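Local coordinates for protein peptidoglycan D,D-transpeptidase FtsI (Yersinia pestis, PDB 6SYN) that probably cross-links peptidoglycan as a class B penicillin-binding D,D-transpeptidase and binds beta-lactams, at residues A[256-261]-A[310-315]; A[276-279]-A[284-287]. One frame throughout, in Å; residues are numbered along the deposited sequence.

Contact 1 of 2, residues A[256-261]-A[310-315]; sequences PMVVMT and SKLALA
V258 and L312 make the main apolar touch between helix 255-264 and helix 306-314, both in the transpeptidase domain. CG1 of V258 rests 4.0 Å from CB of L312, the two side chains lying obliquely across one another. That branch is the one anti to the backbone N (chi1 179°), which turns it to the facing helix, near the backbone N of A313 as well. The second touch is looser: CG2 of V259 comes within 4.5 Å of CD1 of L312. Here the long leucine does the reaching, because the CB of V259 is directed away from helix 306-314. The axes of the two segments come within 9.6 Å, at 44°.

No hydrogen bond joins the segments; OG1 of T261 bonds to O of M257 at 2.8 Å and also pairs with OG1 of T324. Helix 255-264 starts at K255, which with S252 lines the ligand pocket and fits the SxxK motif of penicillin-binding proteins; helix 306-314 starts at N306, another pocket residue. The side chain of V258 is about 11 Å from the ligand, so the contact packs behind the pocket without lining it. Small and apolar, it adds dispersion and burial without directional bonds.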
loop_
_atom_site.group_PDB
_atom_site.type_symbol
_atom_site.label_atom_id
_atom_site.label_comp_id
_atom_site.label_asym_id
_atom_site.label_seq_id
_atom_site.Cartn_x
_atom_site.Cartn_y
_atom_site.Cartn_z
ATOM N N PRO A 256 -17.522 -4.095 -9.882
ATOM C CA PRO A 256 -18.596 -3.420 -9.150
ATOM C C PRO A 256 -19.006 -2.068 -9.757
ATOM O O PRO A 256 -20.163 -1.723 -9.627
ATOM C CB PRO A 256 -18.021 -3.266 -7.735
ATOM C CG PRO A 256 -17.062 -4.428 -7.624
ATOM C CD PRO A 256 -16.423 -4.503 -8.996
ATOM N N MET A 257 -18.083 -1.354 -10.412
ATOM C CA MET A 257 -18.387 -0.072 -11.105
ATOM C C MET A 257 -19.041 -0.347 -12.466
ATOM O O MET A 257 -19.834 0.500 -12.909
ATOM C CB MET A 257 -17.131 0.781 -11.295
ATOM C CG MET A 257 -16.467 1.161 -9.990
ATOM S SD MET A 257 -15.039 2.236 -10.246
ATOM C CE MET A 257 -13.789 1.048 -10.733
ATOM N N VAL A 258 -18.747 -1.480 -13.104
ATOM C CA VAL A 258 -19.403 -1.857 -14.392
ATOM C C VAL A 258 -20.886 -2.124 -14.115
ATOM O O VAL A 258 -21.738 -1.620 -14.874
ATOM C CB VAL A 258 -18.749 -3.072 -15.072
ATOM C CG1 VAL A 258 -19.469 -3.425 -16.366
ATOM C CG2 VAL A 258 -17.262 -2.865 -15.322
ATOM N N VAL A 259 -21.168 -2.894 -13.063
ATOM C CA VAL A 259 -22.549 -3.249 -12.623
ATOM C C VAL A 259 -23.298 -1.954 -12.296
ATOM O O VAL A 259 -24.457 -1.832 -12.713
ATOM C CB VAL A 259 -22.527 -4.231 -11.436
ATOM C CG1 VAL A 259 -23.895 -4.394 -10.795
ATOM C CG2 VAL A 259 -21.977 -5.582 -11.861
ATOM N N MET A 260 -22.648 -1.015 -11.608
ATOM C CA MET A 260 -23.251 0.287 -11.216
ATOM C C MET A 260 -23.663 1.061 -12.475
ATOM O O MET A 260 -24.831 1.481 -12.554
ATOM C CB MET A 260 -22.276 1.120 -10.375
ATOM C CG MET A 260 -22.169 0.637 -8.935
ATOM S SD MET A 260 -20.765 1.340 -8.034
ATOM C CE MET A 260 -20.887 0.439 -6.491
ATOM N N THR A 261 -22.750 1.222 -13.431
ATOM C CA THR A 261 -22.990 1.969 -14.694
ATOM C C THR A 261 -24.196 1.360 -15.423
ATOM O O THR A 261 -25.098 2.121 -15.803
ATOM C CB THR A 261 -21.732 1.983 -15.573
ATOM O OG1 THR A 261 -20.638 2.402 -14.758
ATOM C CG2 THR A 261 -21.847 2.912 -16.761
ATOM N N SER A 310 -18.392 -7.915 -19.868
ATOM C CA SER A 310 -18.090 -7.555 -21.279
ATOM C C SER A 310 -19.403 -7.229 -21.996
ATOM O O SER A 310 -19.435 -6.263 -22.781
ATOM C CB SER A 310 -17.335 -8.641 -22.003
ATOM O OG SER A 310 -18.230 -9.632 -22.492
ATOM N N LYS A 311 -20.450 -8.008 -21.733
ATOM C CA LYS A 311 -21.775 -7.800 -22.370
ATOM C C LYS A 311 -22.390 -6.504 -21.829
ATOM O O LYS A 311 -23.080 -5.824 -22.616
ATOM C CB LYS A 311 -22.666 -9.034 -22.195
ATOM C CG LYS A 311 -22.377 -10.144 -23.198
ATOM C CD LYS A 311 -23.126 -11.426 -22.946
ATOM C CE LYS A 311 -22.871 -12.464 -24.019
ATOM N NZ LYS A 311 -23.961 -13.468 -24.090
ATOM N N LEU A 312 -22.124 -6.152 -20.564
ATOM C CA LEU A 312 -22.665 -4.923 -19.912
ATOM C C LEU A 312 -21.970 -3.682 -20.490
ATOM O O LEU A 312 -22.676 -2.722 -20.847
ATOM C CB LEU A 312 -22.481 -5.009 -18.392
ATOM C CG LEU A 312 -23.283 -6.097 -17.672
ATOM C CD1 LEU A 312 -23.030 -6.051 -16.170
ATOM C CD2 LEU A 312 -24.774 -5.982 -17.964
ATOM N N ALA A 313 -20.638 -3.709 -20.577
ATOM C CA ALA A 313 -19.806 -2.675 -21.238
ATOM C C ALA A 313 -20.328 -2.393 -22.652
ATOM O O ALA A 313 -20.549 -1.209 -22.962
ATOM C CB ALA A 313 -18.370 -3.121 -21.284
ATOM N N LEU A 314 -20.512 -3.439 -23.469
ATOM C CA LEU A 314 -20.766 -3.321 -24.933
ATOM C C LEU A 314 -22.243 -3.004 -25.217
ATOM O O LEU A 314 -22.546 -2.674 -26.377
ATOM C CB LEU A 314 -20.317 -4.606 -25.643
ATOM C CG LEU A 314 -18.806 -4.749 -25.839
ATOM C CD1 LEU A 314 -18.426 -6.183 -26.182
ATOM C CD2 LEU A 314 -18.298 -3.804 -26.916
ATOM N N ALA A 315 -23.131 -3.067 -24.215
ATOM C CA ALA A 315 -24.518 -2.548 -24.320
ATOM C C ALA A 315 -24.532 -1.055 -23.960
ATOM O O ALA A 315 -25.635 -0.500 -23.776
ATOM C CB ALA A 315 -25.462 -3.346 -23.450
#

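Contact 2 of 2, residues A[276-279]-A[284-287]; sequences TLPY and HQIK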
loop_
_atom_site.group_PDB
_atom_site.type_symbol
_atom_site.label_atom_id
_atom_site.label_comp_id
_atom_site.label_asym_id
_atom_site.label_seq_id
_atom_site.Cartn_x
_atom_site.Cartn_y
_atom_site.Cartn_z
ATOM N N THR A 276 -23.854 -16.204 -20.370
ATOM C CA THR A 276 -22.427 -16.054 -19.969
ATOM C C THR A 276 -21.565 -17.104 -20.684
ATOM O O THR A 276 -20.427 -17.335 -20.235
ATOM C CB THR A 276 -22.294 -16.081 -18.442
ATOM O OG1 THR A 276 -23.142 -17.115 -17.941
ATOM C CG2 THR A 276 -22.664 -14.758 -17.808
ATOM N N LEU A 277 -22.065 -17.671 -21.787
ATOM C CA LEU A 277 -21.324 -18.649 -22.630
ATOM C C LEU A 277 -20.200 -17.929 -23.373
ATOM O O LEU A 277 -20.271 -16.722 -23.590
ATOM C CB LEU A 277 -22.295 -19.322 -23.604
ATOM C CG LEU A 277 -23.320 -20.248 -22.954
ATOM C CD1 LEU A 277 -24.439 -20.589 -23.926
ATOM C CD2 LEU A 277 -22.656 -21.515 -22.433
ATOM N N PRO A 278 -19.130 -18.647 -23.788
ATOM C CA PRO A 278 -18.048 -18.036 -24.561
ATOM C C PRO A 278 -18.593 -17.427 -25.857
ATOM O O PRO A 278 -19.452 -18.045 -26.454
ATOM C CB PRO A 278 -17.107 -19.205 -24.876
ATOM C CG PRO A 278 -17.422 -20.231 -23.807
ATOM C CD PRO A 278 -18.906 -20.081 -23.551
ATOM N N TYR A 279 -18.119 -16.235 -26.229
ATOM C CA TYR A 279 -18.479 -15.551 -27.500
ATOM C C TYR A 279 -17.271 -14.762 -28.009
ATOM O O TYR A 279 -16.231 -14.714 -27.308
ATOM C CB TYR A 279 -19.732 -14.690 -27.326
ATOM C CG TYR A 279 -19.537 -13.341 -26.680
ATOM C CD1 TYR A 279 -19.059 -13.222 -25.385
ATOM C CD2 TYR A 279 -19.880 -12.175 -27.350
ATOM C CE1 TYR A 279 -18.905 -11.983 -24.781
ATOM C CE2 TYR A 279 -19.730 -10.929 -26.763
ATOM C CZ TYR A 279 -19.241 -10.832 -25.472
ATOM O OH TYR A 279 -19.098 -9.606 -24.884
ATOM N N HIS A 284 -11.511 -12.213 -31.024
ATOM C CA HIS A 284 -10.936 -12.675 -29.728
ATOM C C HIS A 284 -12.055 -13.301 -28.880
ATOM O O HIS A 284 -13.147 -12.695 -28.800
ATOM C CB HIS A 284 -10.254 -11.517 -28.976
ATOM C CG HIS A 284 -9.088 -10.905 -29.686
ATOM N ND1 HIS A 284 -9.098 -9.589 -30.121
ATOM C CD2 HIS A 284 -7.880 -11.408 -30.024
ATOM C CE1 HIS A 284 -7.950 -9.312 -30.700
ATOM N NE2 HIS A 284 -7.186 -10.412 -30.656
ATOM N N GLN A 285 -11.804 -14.467 -28.275
ATOM C CA GLN A 285 -12.790 -15.197 -27.429
ATOM C C GLN A 285 -12.793 -14.604 -26.013
ATOM O O GLN A 285 -11.741 -14.648 -25.357
ATOM C CB GLN A 285 -12.472 -16.696 -27.368
ATOM C CG GLN A 285 -13.658 -17.549 -26.930
ATOM C CD GLN A 285 -13.340 -19.015 -26.751
ATOM O OE1 GLN A 285 -14.235 -19.852 -26.675
ATOM N NE2 GLN A 285 -12.058 -19.342 -26.668
ATOM N N ILE A 286 -13.931 -14.067 -25.565
ATOM C CA ILE A 286 -14.198 -13.794 -24.122
ATOM C C ILE A 286 -14.806 -15.074 -23.547
ATOM O O ILE A 286 -15.937 -15.407 -23.940
ATOM C CB ILE A 286 -15.133 -12.587 -23.892
ATOM C CG1 ILE A 286 -14.847 -11.404 -24.823
ATOM C CG2 ILE A 286 -15.096 -12.168 -22.429
ATOM C CD1 ILE A 286 -13.530 -10.723 -24.575
ATOM N N LYS A 287 -14.072 -15.789 -22.691
ATOM C CA LYS A 287 -14.622 -16.946 -21.938
ATOM C C LYS A 287 -14.333 -16.761 -20.447
ATOM O O LYS A 287 -13.390 -16.017 -20.090
ATOM C CB LYS A 287 -14.098 -18.280 -22.483
ATOM C CG LYS A 287 -12.608 -18.547 -22.311
ATOM C CD LYS A 287 -12.288 -20.029 -22.255
ATOM C CE LYS A 287 -10.806 -20.326 -22.163
ATOM N NZ LYS A 287 -10.557 -21.776 -21.977
#
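Y279 carries its CG between the backbone N and the carbonyl carbon (chi1 80°), and I286 has CG1 beside its own backbone N (chi1 -41°); with these torsions the phenol ring and the isoleucine lie side by side, pointing the same way. CE1 of Y279 is 3.9 Å from CB of I286, the ring standing obliquely to it. A flat ring beside a beta-branched chain suits one face of a short hairpin, since both offer broad apolar surface.

The backbones fix this pairing. Y279 and I286 form an antiparallel hydrogen-bonded pair: N of I286 gives to O of Y279 at 3.0 Å, and N of Y279 gives to O of I286 at 3.3 Å. CA-H groups add to the same carbonyls, with CA of P278 3.4 Å from O of I286 and CA of Q285 3.5 Å from O of Y279. P278, which has no N-H to offer, sits just before the pair and supplies its ring instead. On this exposed side OE1 of Q285 reaches CB of P278 at 3.5 Å, while K287 touches the proline with its CB and its chain leads away.

Strands 279-281 and 284-286 thus make a small two-stranded antiparallel sheet at the surface. The side chain of I286 is about 8 Å from the bound ligand, which puts the hairpin near the pocket. Its Y279 and I286 side lies on helix 306-314, where both touch V307 and the tyrosine OH bonds to OG of S310; I286 also meets I355 of helix 354-360.

Overall arrangement
Contact 1 is buried and contact 2 lies at the surface, their centres about 16 Å apart, and the hairpin of contact 2 is nested within the chain loop that contact 1 closes. Helix 306-314 belongs to both neighbourhoods: L312 faces helix 255-264 and A313 meets it with its backbone, while S310, K311 and L314 meet Y279. That second join is partly polar, and K311 adds a cation-pi contact to it. The chemistry follows the place: mainly apolar contacts join the two helices inside, whereas backbone hydrogen bonds hold the hairpin, with apolar groups toward the helix and polar chains on its exposed side.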